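Local coordinates for protein A6 homolog (Fowlpox virus, PDB 6BR8), which binds membrane phospholipids in its C-terminal part, the piece in this chain, and probably plays an essential role in the passage from immature to mature virions, at residues 218-221 with 222-225; 190-193 with 194-198. All blocks are in the same frame, centred on the assembly; numbering follows the deposited sequence.

Both contacts are local, each made within an unbroken run of chain, and they follow one another in series without nesting or crossing. Coming from the N terminus, contact 2 is met first: residues 190-193 and 194-198 span the last turns of helix 186-195, the break at N196 and the start of helix 197-210. That helix is followed directly by helix 212-225, where contact 1 joins residues 218-221 to 222-225 in consecutive turns at the C-terminal end. Neither closes a long loop. Their centres are 33 Å apart and they do not touch; contact 2 lies on the surface, whereas contact 1 lines a phospholipid pocket with one side of its helix.

Contact 1: residues 218-221 with 222-225. With 6OU ([(2~{R})-1-[2-azanylethoxy(oxidanyl)phosphoryl]oxy-3-hexadecanoyloxy-propan-2-yl] (~{Z})-octadec-9-enoate), chain C.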
# COMPACT_ATOMS: atom_id res chain seq x y z
N ILE A 218 16.80 -0.07 -8.18
CA ILE A 218 15.64 -0.13 -9.06
C ILE A 218 14.68 1.01 -8.76
O ILE A 218 14.30 1.77 -9.65
CB ILE A 218 14.93 -1.48 -8.91
CG1 ILE A 218 15.68 -2.57 -9.67
CG2 ILE A 218 13.47 -1.37 -9.34
CD1 ILE A 218 15.12 -3.94 -9.43
N VAL A 219 14.26 1.14 -7.49
CA VAL A 219 13.28 2.17 -7.19
C VAL A 219 13.86 3.56 -7.41
O VAL A 219 13.17 4.45 -7.94
CB VAL A 219 12.74 1.96 -5.77
CG1 VAL A 219 11.69 3.01 -5.42
CG2 VAL A 219 12.13 0.56 -5.69
N GLN A 220 15.14 3.77 -7.09
CA GLN A 220 15.73 5.08 -7.32
C GLN A 220 15.77 5.41 -8.80
O GLN A 220 15.57 6.56 -9.19
CB GLN A 220 17.14 5.16 -6.73
CG GLN A 220 17.79 6.55 -6.97
CD GLN A 220 17.21 7.60 -6.03
OE1 GLN A 220 17.22 7.42 -4.82
NE2 GLN A 220 16.67 8.67 -6.60
N CYS A 221 16.07 4.41 -9.64
CA CYS A 221 16.10 4.64 -11.07
C CYS A 221 14.72 4.88 -11.63
O CYS A 221 14.60 5.50 -12.69
CB CYS A 221 16.75 3.46 -11.80
SG CYS A 221 18.53 3.43 -11.59
N ILE A 222 13.68 4.41 -10.95
CA ILE A 222 12.33 4.77 -11.35
C ILE A 222 12.05 6.22 -11.03
O ILE A 222 11.59 6.99 -11.89
CB ILE A 222 11.30 3.83 -10.68
CG1 ILE A 222 11.47 2.38 -11.18
CG2 ILE A 222 9.87 4.34 -10.94
CD1 ILE A 222 10.55 1.37 -10.44
N THR A 223 12.36 6.64 -9.80
CA THR A 223 12.08 8.03 -9.45
C THR A 223 12.92 8.98 -10.26
O THR A 223 12.45 10.06 -10.59
CB THR A 223 12.27 8.30 -7.95
OG1 THR A 223 13.66 8.36 -7.61
CG2 THR A 223 11.60 7.23 -7.13
N ASP A 224 14.14 8.58 -10.66
CA ASP A 224 14.94 9.44 -11.54
C ASP A 224 14.34 9.49 -12.95
O ASP A 224 14.27 10.57 -13.56
CB ASP A 224 16.38 8.94 -11.64
CG ASP A 224 17.18 9.12 -10.35
OD1 ASP A 224 16.69 9.71 -9.37
OD2 ASP A 224 18.33 8.65 -10.32
N ASN A 225 13.96 8.34 -13.50
CA ASN A 225 13.56 8.30 -14.90
C ASN A 225 12.18 8.90 -15.14
O ASN A 225 11.77 9.00 -16.29
CB ASN A 225 13.62 6.88 -15.45
CG ASN A 225 15.04 6.28 -15.38
OD1 ASN A 225 16.04 7.00 -15.41
ND2 ASN A 225 15.11 4.96 -15.31
C01 6OU C . 7.80 -1.07 -6.75
C02 6OU C . 7.50 0.11 -7.66
C03 6OU C . 8.38 1.33 -7.38
C04 6OU C . 7.69 2.66 -7.68
C05 6OU C . 8.56 3.87 -7.34
C06 6OU C . 7.76 5.10 -6.93
C07 6OU C . 8.50 5.92 -5.87
C08 6OU C . 8.11 7.39 -5.90
C09 6OU C . 8.64 8.18 -4.70
C10 6OU C . 7.51 8.66 -3.79
C11 6OU C . 8.04 9.25 -2.49
C12 6OU C . 7.61 10.70 -2.34
C13 6OU C . 7.35 11.08 -0.89
C14 6OU C . 8.08 12.37 -0.55
C15 6OU C . 9.57 12.16 -0.33
C16 6OU C . 9.92 12.64 1.07
O17 6OU C . 9.03 12.97 1.78
O18 6OU C . 11.24 12.71 1.52
C19 6OU C . 11.41 12.18 2.80
C20 6OU C . 11.32 13.33 3.80
C21 6OU C . 12.61 14.15 3.73
O22 6OU C . 12.34 15.33 3.02
O24 6OU C . 12.54 17.20 4.77
O25 6OU C . 12.68 17.78 2.41
O26 6OU C . 14.71 16.64 3.43
C27 6OU C . 15.40 15.87 2.49
N29 6OU C . 16.72 13.79 2.32
O30 6OU C . 11.04 12.91 5.12
C31 6OU C . 11.15 11.56 5.49
O32 6OU C . 12.20 11.09 5.75
C33 6OU C . 9.91 10.68 5.63
C34 6OU C . 9.79 9.60 4.56
C35 6OU C . 8.39 9.01 4.53
C36 6OU C . 7.67 9.25 3.21
C37 6OU C . 7.25 7.93 2.58
C38 6OU C . 6.43 8.15 1.32
C39 6OU C . 5.12 7.36 1.37
C40 6OU C . 4.63 6.93 -0.01
C41 6OU C . 4.03 7.90 -0.67
C42 6OU C . 4.12 7.72 -2.19
C43 6OU C . 3.79 6.30 -2.65
C44 6OU C . 4.71 5.81 -3.78
C45 6OU C . 5.15 4.35 -3.63
C46 6OU C . 3.98 3.37 -3.58
C47 6OU C . 4.46 1.92 -3.67
C48 6OU C . 3.31 0.92 -3.60
C49 6OU C . 3.78 -0.50 -3.32
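The carbonyl oxygen of Q220 is gripped twice, by the backbone N of D224 at 2.9 Å and by OG1 of T223 at 3.1 Å, both donors arriving from the same face of the carbonyl plane. The hydroxyl reaches it because T223 holds OG1 between its own backbone N and carbonyl carbon (chi1 75°), turned back toward the preceding turn. The same torsion sets the methyl CG2 on another course, toward the lipid.

A second link joins Q220 to D224 through their side chains: NE2 of Q220 donates to OD1 of D224 over 3.0 Å, with an N-H...O angle of 158°. The acceptor lies almost in the plane of the amide, but the carboxylate is met from above its own plane, and the two flat groups are turned 45° against each other. A bend at chi2 brings the glutamine amide round to this side. That amide also bonds the backbone at V235 and I237, so its orientation is fixed from several sides, and it ties this turn to the start of helix 237-249.

These i to i+3 and i to i+4 bonds belong to the C-terminal turns of helix 212-225, which also forms part of a pocket for the phospholipid 6OU. There V219, I222 and T223 present only methyl groups to an acyl chain: CG2 of T223 lies 3.6 Å from C07, CD1 of I222 3.8 Å from C03, and CG1 of V219 3.8 Å from C05. I218 and I222 lie side by side, with CG2 of I218 4.2 Å from CD1 of I222. Beyond them, I218 packs on R157 and L158 of helix 156-170, while I222 meets I147 and E151 of helix 134-154.

Contact 2: residues 190-193 with 194-198; sequences ISEI and SNNRE
S194 turns its hydroxyl back along the helix, placing OG 3.3 Å from the carbonyl oxygen of S191 in a hydrogen bond. The torsion responsible is chi1 of 82°, which sets OG between the backbone N and carbonyl carbon of its own residue. The backbone N of N195 binds the same S191 oxygen at 3.0 Å, and both donors come from one face of the carbonyl plane, making this acceptor doubly held. N195 folds its side chain back over S191, bringing ND2 to 3.3 Å from OG of S191, but the angle is too poor for a hydrogen bond.

Next to S191, E192 bends at chi2 (74°) and its carboxylate swings toward the side chain of N196, the two flat groups lying 25° apart. Its OE2 is bonded to the hydroxyl of Y200, one helix further on.

The helix gives out at N196, where the backbone torsions leave helical values. The backbone N of N196 still bonds the carbonyl oxygen of I193 at 3.0 Å, though from well above the carbonyl plane. N196 then occupies the N-cap position of the next helix without a capping bond from its side chain. The contact is thus a surface junction between helices 186-195 and 197-210, with E192 reaching across to Y200 and R197 bonding the backbone of F66 at the end of helix 58-66.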
# COMPACT_ATOMS: atom_id res chain seq x y z
N ILE A 190 -3.43 -15.10 6.40
CA ILE A 190 -3.27 -14.32 7.62
C ILE A 190 -2.91 -15.22 8.80
O ILE A 190 -2.02 -14.91 9.60
CB ILE A 190 -4.55 -13.53 7.92
CG1 ILE A 190 -4.72 -12.38 6.93
CG2 ILE A 190 -4.56 -13.05 9.35
CD1 ILE A 190 -6.14 -11.85 6.90
N SER A 191 -3.60 -16.35 8.92
CA SER A 191 -3.37 -17.22 10.07
C SER A 191 -2.00 -17.88 10.01
O SER A 191 -1.36 -18.06 11.05
CB SER A 191 -4.48 -18.27 10.15
OG SER A 191 -4.43 -18.94 11.39
N GLU A 192 -1.54 -18.27 8.81
CA GLU A 192 -0.21 -18.87 8.66
C GLU A 192 0.89 -17.92 9.13
O GLU A 192 1.82 -18.32 9.82
CB GLU A 192 0.07 -19.26 7.21
CG GLU A 192 1.55 -19.55 6.95
CD GLU A 192 2.05 -20.89 7.52
OE1 GLU A 192 1.23 -21.69 8.06
OE2 GLU A 192 3.28 -21.12 7.45
N ILE A 193 0.78 -16.65 8.76
CA ILE A 193 1.81 -15.69 9.13
C ILE A 193 1.75 -15.38 10.62
O ILE A 193 2.79 -15.40 11.30
CB ILE A 193 1.67 -14.44 8.25
CG1 ILE A 193 1.78 -14.81 6.75
CG2 ILE A 193 2.72 -13.39 8.64
CD1 ILE A 193 1.59 -13.60 5.81
N SER A 194 0.55 -15.17 11.18
CA SER A 194 0.44 -14.83 12.60
C SER A 194 0.92 -15.96 13.51
O SER A 194 1.47 -15.70 14.59
CB SER A 194 -1.00 -14.44 12.94
OG SER A 194 -1.77 -15.60 13.16
N ASN A 195 0.70 -17.21 13.11
CA ASN A 195 1.19 -18.34 13.89
C ASN A 195 2.65 -18.67 13.60
O ASN A 195 3.26 -19.47 14.32
CB ASN A 195 0.32 -19.56 13.60
CG ASN A 195 -1.05 -19.42 14.19
OD1 ASN A 195 -1.21 -18.82 15.24
ND2 ASN A 195 -2.06 -19.91 13.48
N ASN A 196 3.21 -18.09 12.55
CA ASN A 196 4.61 -18.33 12.25
C ASN A 196 5.29 -16.97 12.08
O ASN A 196 5.97 -16.73 11.09
CB ASN A 196 4.73 -19.25 11.02
CG ASN A 196 4.09 -20.63 11.25
OD1 ASN A 196 2.89 -20.86 10.99
ND2 ASN A 196 4.87 -21.56 11.77
N ARG A 197 5.11 -16.10 13.08
CA ARG A 197 5.58 -14.72 13.04
C ARG A 197 7.09 -14.63 12.93
O ARG A 197 7.61 -14.01 12.00
CB ARG A 197 5.14 -13.97 14.29
CG ARG A 197 4.01 -12.99 14.08
CD ARG A 197 3.80 -12.03 15.28
NE ARG A 197 3.82 -12.65 16.61
CZ ARG A 197 2.86 -13.41 17.12
NH1 ARG A 197 1.79 -13.72 16.40
NH2 ARG A 197 2.98 -13.90 18.36
N GLU A 198 7.81 -15.18 13.90
CA GLU A 198 9.25 -14.95 13.95
C GLU A 198 9.94 -15.41 12.67
O GLU A 198 10.87 -14.76 12.20
CB GLU A 198 9.84 -15.66 15.18
CG GLU A 198 11.35 -15.45 15.40
CD GLU A 198 11.87 -16.14 16.67
OE1 GLU A 198 11.07 -16.81 17.35
OE2 GLU A 198 13.09 -16.04 16.96